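Local coordinates for protein polyketide synthase PksL (Bacillus subtilis, PDB 5E1V) that probably dehydrates beta-hydroxyacyl chains carried on acyl carrier protein, through its dehydratase domain, during assembly of the polyketide bacillaene, at residues R146-V151 with Q212-P217. Residues are numbered along the deposited sequence; the frame is centred on the assembly and turned at random.
Sequences RRQELV and QRLYLP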
ATOM      1  N   ARG A 146      -1.527  13.115  11.788  1.00 25.64           N
ATOM      2  CA  ARG A 146      -2.063  14.435  11.554  1.00 30.36           C
ATOM      3  C   ARG A 146      -1.171  15.524  12.189  1.00 32.65           C
ATOM      4  O   ARG A 146      -0.974  16.570  11.601  1.00 32.16           O
ATOM      5  CB  ARG A 146      -3.480  14.523  12.090  1.00 33.35           C
ATOM      6  CG  ARG A 146      -4.453  13.573  11.423  1.00 31.04           C
ATOM      7  CD  ARG A 146      -5.912  14.035  11.536  1.00 34.29           C
ATOM      8  NE  ARG A 146      -6.443  14.140  12.895  1.00 29.61           N
ATOM      9  CZ  ARG A 146      -6.798  13.113  13.648  1.00 32.34           C
ATOM     10  NH1 ARG A 146      -6.636  11.874  13.193  1.00 31.25           N
ATOM     11  NH2 ARG A 146      -7.282  13.304  14.878  1.00 33.69           N
ATOM     12  N   ARG A 147      -0.570  15.228  13.339  1.00 34.58           N
ATOM     13  CA  ARG A 147       0.425  16.139  13.913  1.00 38.33           C
ATOM     14  C   ARG A 147       1.677  16.255  13.025  1.00 36.93           C
ATOM     15  O   ARG A 147       2.335  17.284  13.019  1.00 34.44           O
ATOM     16  CB  ARG A 147       0.841  15.665  15.301  1.00 34.25           C
ATOM     17  CG  ARG A 147      -0.237  15.739  16.334  1.00 37.49           C
ATOM     18  CD  ARG A 147       0.387  15.502  17.716  1.00 39.97           C
ATOM     19  NE  ARG A 147      -0.635  15.154  18.703  1.00 45.54           N
ATOM     20  CZ  ARG A 147      -0.919  13.927  19.132  1.00 48.25           C
ATOM     21  NH1 ARG A 147      -0.281  12.849  18.664  1.00 50.88           N
ATOM     22  NH2 ARG A 147      -1.868  13.772  20.034  1.00 51.44           N
ATOM     23  N   GLN A 148       2.003  15.200  12.264  1.00 32.90           N
ATOM     24  CA  GLN A 148       3.095  15.263  11.305  1.00 30.61           C
ATOM     25  C   GLN A 148       2.581  15.614   9.871  1.00 28.54           C
ATOM     26  O   GLN A 148       3.274  15.442   8.920  1.00 30.73           O
ATOM     27  CB  GLN A 148       3.903  13.951  11.356  1.00 32.78           C
ATOM     28  CG  GLN A 148       4.309  13.527  12.770  1.00 32.64           C
ATOM     29  CD  GLN A 148       5.229  12.286  12.820  1.00 29.03           C
ATOM     30  OE1 GLN A 148       6.192  12.184  12.096  1.00 27.20           O
ATOM     31  NE2 GLN A 148       4.912  11.363  13.702  1.00 32.39           N
ATOM     32  N   GLU A 149       1.366  16.154   9.788  1.00 29.13           N
ATOM     33  CA  GLU A 149       0.770  16.713   8.580  1.00 29.65           C
ATOM     34  C   GLU A 149       0.439  15.648   7.534  1.00 23.75           C
ATOM     35  O   GLU A 149       0.360  15.929   6.342  1.00 27.66           O
ATOM     36  CB  GLU A 149       1.655  17.767   7.952  1.00 33.77           C
ATOM     37  CG  GLU A 149       2.086  18.883   8.892  1.00 36.89           C
ATOM     38  CD  GLU A 149       2.729  20.014   8.106  1.00 41.90           C
ATOM     39  OE1 GLU A 149       2.044  20.602   7.214  1.00 45.31           O
ATOM     40  OE2 GLU A 149       3.926  20.279   8.347  1.00 47.65           O
ATOM     41  N   LEU A 150       0.248  14.439   8.004  1.00 24.91           N
ATOM     42  CA  LEU A 150      -0.299  13.348   7.160  1.00 25.42           C
ATOM     43  C   LEU A 150      -1.714  13.128   7.639  1.00 24.52           C
ATOM     44  O   LEU A 150      -1.896  12.721   8.775  1.00 25.05           O
ATOM     45  CB  LEU A 150       0.547  12.087   7.380  1.00 24.92           C
ATOM     46  CG  LEU A 150       0.036  10.771   6.784  1.00 24.91           C
ATOM     47  CD1 LEU A 150      -0.089  10.895   5.262  1.00 24.80           C
ATOM     48  CD2 LEU A 150       0.919   9.578   7.205  1.00 26.69           C
ATOM     49  N   VAL A 151      -2.724  13.350   6.774  1.00 23.07           N
ATOM     50  CA  VAL A 151      -4.124  13.364   7.183  1.00 23.36           C
ATOM     51  C   VAL A 151      -4.984  12.397   6.336  1.00 22.23           C
ATOM     52  O   VAL A 151      -5.379  12.727   5.213  1.00 27.06           O
ATOM     53  CB  VAL A 151      -4.684  14.802   7.047  1.00 24.99           C
ATOM     54  CG1 VAL A 151      -6.162  14.876   7.437  1.00 25.05           C
ATOM     55  CG2 VAL A 151      -3.781  15.804   7.753  1.00 25.57           C
ATOM     56  N   GLN A 212      10.129  14.258  13.011  1.00 33.50           N
ATOM     57  CA  GLN A 212       8.728  14.480  12.623  1.00 37.23           C
ATOM     58  C   GLN A 212       8.439  14.594  11.097  1.00 35.63           C
ATOM     59  O   GLN A 212       7.262  14.675  10.742  1.00 38.64           O
ATOM     60  CB  GLN A 212       8.072  15.701  13.334  1.00 40.16           C
ATOM     61  CG  GLN A 212       8.152  15.780  14.849  1.00 40.23           C
ATOM     62  CD  GLN A 212       7.144  14.899  15.616  1.00 41.91           C
ATOM     63  OE1 GLN A 212       5.938  15.167  15.624  1.00 42.32           O
ATOM     64  NE2 GLN A 212       7.649  13.894  16.332  1.00 41.36           N
ATOM     65  N   ARG A 213       9.453  14.646  10.229  1.00 31.62           N
ATOM     66  CA  ARG A 213       9.225  14.696   8.778  1.00 33.97           C
ATOM     67  C   ARG A 213       8.711  13.341   8.365  1.00 34.86           C
ATOM     68  O   ARG A 213       9.227  12.338   8.843  1.00 38.12           O
ATOM     69  CB  ARG A 213      10.492  14.901   7.961  1.00 36.24           C
ATOM     70  CG  ARG A 213      10.789  16.319   7.519  1.00 41.94           C
ATOM     71  CD  ARG A 213      11.646  17.008   8.531  1.00 39.50           C
ATOM     72  NE  ARG A 213      12.807  16.224   8.967  1.00 42.71           N
ATOM     73  CZ  ARG A 213      14.066  16.365   8.539  1.00 46.03           C
ATOM     74  NH1 ARG A 213      14.396  17.284   7.641  1.00 47.21           N
ATOM     75  NH2 ARG A 213      15.019  15.577   9.036  1.00 48.01           N
ATOM     76  N   LEU A 214       7.745  13.307   7.452  1.00 31.50           N
ATOM     77  CA  LEU A 214       7.162  12.046   7.021  1.00 29.85           C
ATOM     78  C   LEU A 214       8.100  11.218   6.164  1.00 26.11           C
ATOM     79  O   LEU A 214       8.980  11.761   5.477  1.00 25.97           O
ATOM     80  CB  LEU A 214       5.884  12.353   6.215  1.00 29.34           C
ATOM     81  CG  LEU A 214       4.799  13.140   6.938  1.00 28.15           C
ATOM     82  CD1 LEU A 214       3.699  13.591   5.976  1.00 27.87           C
ATOM     83  CD2 LEU A 214       4.213  12.334   8.087  1.00 27.53           C
ATOM     84  N   TYR A 215       7.898   9.897   6.145  1.00 24.07           N
ATOM     85  CA  TYR A 215       8.606   9.037   5.216  1.00 24.79           C
ATOM     86  C   TYR A 215       7.564   8.484   4.212  1.00 25.20           C
ATOM     87  O   TYR A 215       6.675   7.774   4.647  1.00 20.49           O
ATOM     88  CB  TYR A 215       9.236   7.828   5.913  1.00 27.21           C
ATOM     89  CG  TYR A 215      10.262   8.164   6.949  1.00 29.29           C
ATOM     90  CD1 TYR A 215      11.628   7.994   6.684  1.00 30.81           C
ATOM     91  CD2 TYR A 215       9.872   8.654   8.196  1.00 32.81           C
ATOM     92  CE1 TYR A 215      12.596   8.327   7.630  1.00 30.08           C
ATOM     93  CE2 TYR A 215      10.818   8.988   9.143  1.00 33.13           C
ATOM     94  CZ  TYR A 215      12.179   8.820   8.853  1.00 35.93           C
ATOM     95  OH  TYR A 215      13.133   9.136   9.807  1.00 42.36           O
ATOM     96  N   LEU A 216       7.735   8.761   2.926  1.00 27.18           N
ATOM     97  CA  LEU A 216       6.787   8.302   1.872  1.00 24.64           C
ATOM     98  C   LEU A 216       7.329   7.074   1.178  1.00 24.33           C
ATOM     99  O   LEU A 216       8.562   6.838   1.168  1.00 20.41           O
ATOM    100  CB  LEU A 216       6.581   9.404   0.864  1.00 26.18           C
ATOM    101  CG  LEU A 216       5.829  10.616   1.450  1.00 29.56           C
ATOM    102  CD1 LEU A 216       5.652  11.640   0.341  1.00 30.10           C
ATOM    103  CD2 LEU A 216       4.493  10.291   2.116  1.00 29.79           C
ATOM    104  N   PRO A 217       6.433   6.268   0.600  1.00 23.34           N
ATOM    105  CA  PRO A 217       6.923   5.117  -0.122  1.00 18.37           C
ATOM    106  C   PRO A 217       7.882   5.433  -1.271  1.00 18.99           C
ATOM    107  O   PRO A 217       7.760   6.456  -1.979  1.00 14.40           O
ATOM    108  CB  PRO A 217       5.626   4.470  -0.651  1.00 20.61           C
ATOM    109  CG  PRO A 217       4.637   4.715   0.456  1.00 21.70           C
ATOM    110  CD  PRO A 217       4.957   6.173   0.814  1.00 23.37           C
TER
HETATM  111  O   HOH W   1       5.706  16.024   9.392  1.00 33.22           O
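Gln148 and Leu150, at the Schellman motif that ends helix 138-147, pack against Gln212 and Leu214, which lead into strand 215-225 of the dehydratase's hotdog-type fold. Glu149, with positive phi, is the C' residue of the motif: its N bonds to Arg146 O, and Leu150 N returns to Cys145 O. The apolar part centres on Leu214, whose branched end, CG with its two methyls, lies beside the turn. Leu214 CD2 is 3.7 Å from Leu150 CB, and Leu214 CD1 also approaches that carbon. The same Leu214 CD2 lies 3.4 Å from Gln148 O. Val23 of strand 21-23 touches both leucines, so this small apolar patch joins three parts of the chain. In the polar part, a water placed 2.5 Å from both Gln148 O and Gln212 O would donate to each, though such short distances leave the exact lengths doubtful. The straight outer part of Gln148 (chi2 -175°) carries its amide to that of Gln212, whose side chain comes in nearly perpendicular; the amides stack, their planes tilted by 28°, and Gln212 OE1 comes 3.7 Å from Gln148 CG. Gln148 NE2 hydrogen-bonds to Gln144 OE1 of helix 138-147, whereas Gln148 OE1 is only 3.0 Å from Gln212 O; both are acceptors, so this approach is not a bond and is probably unfavourable.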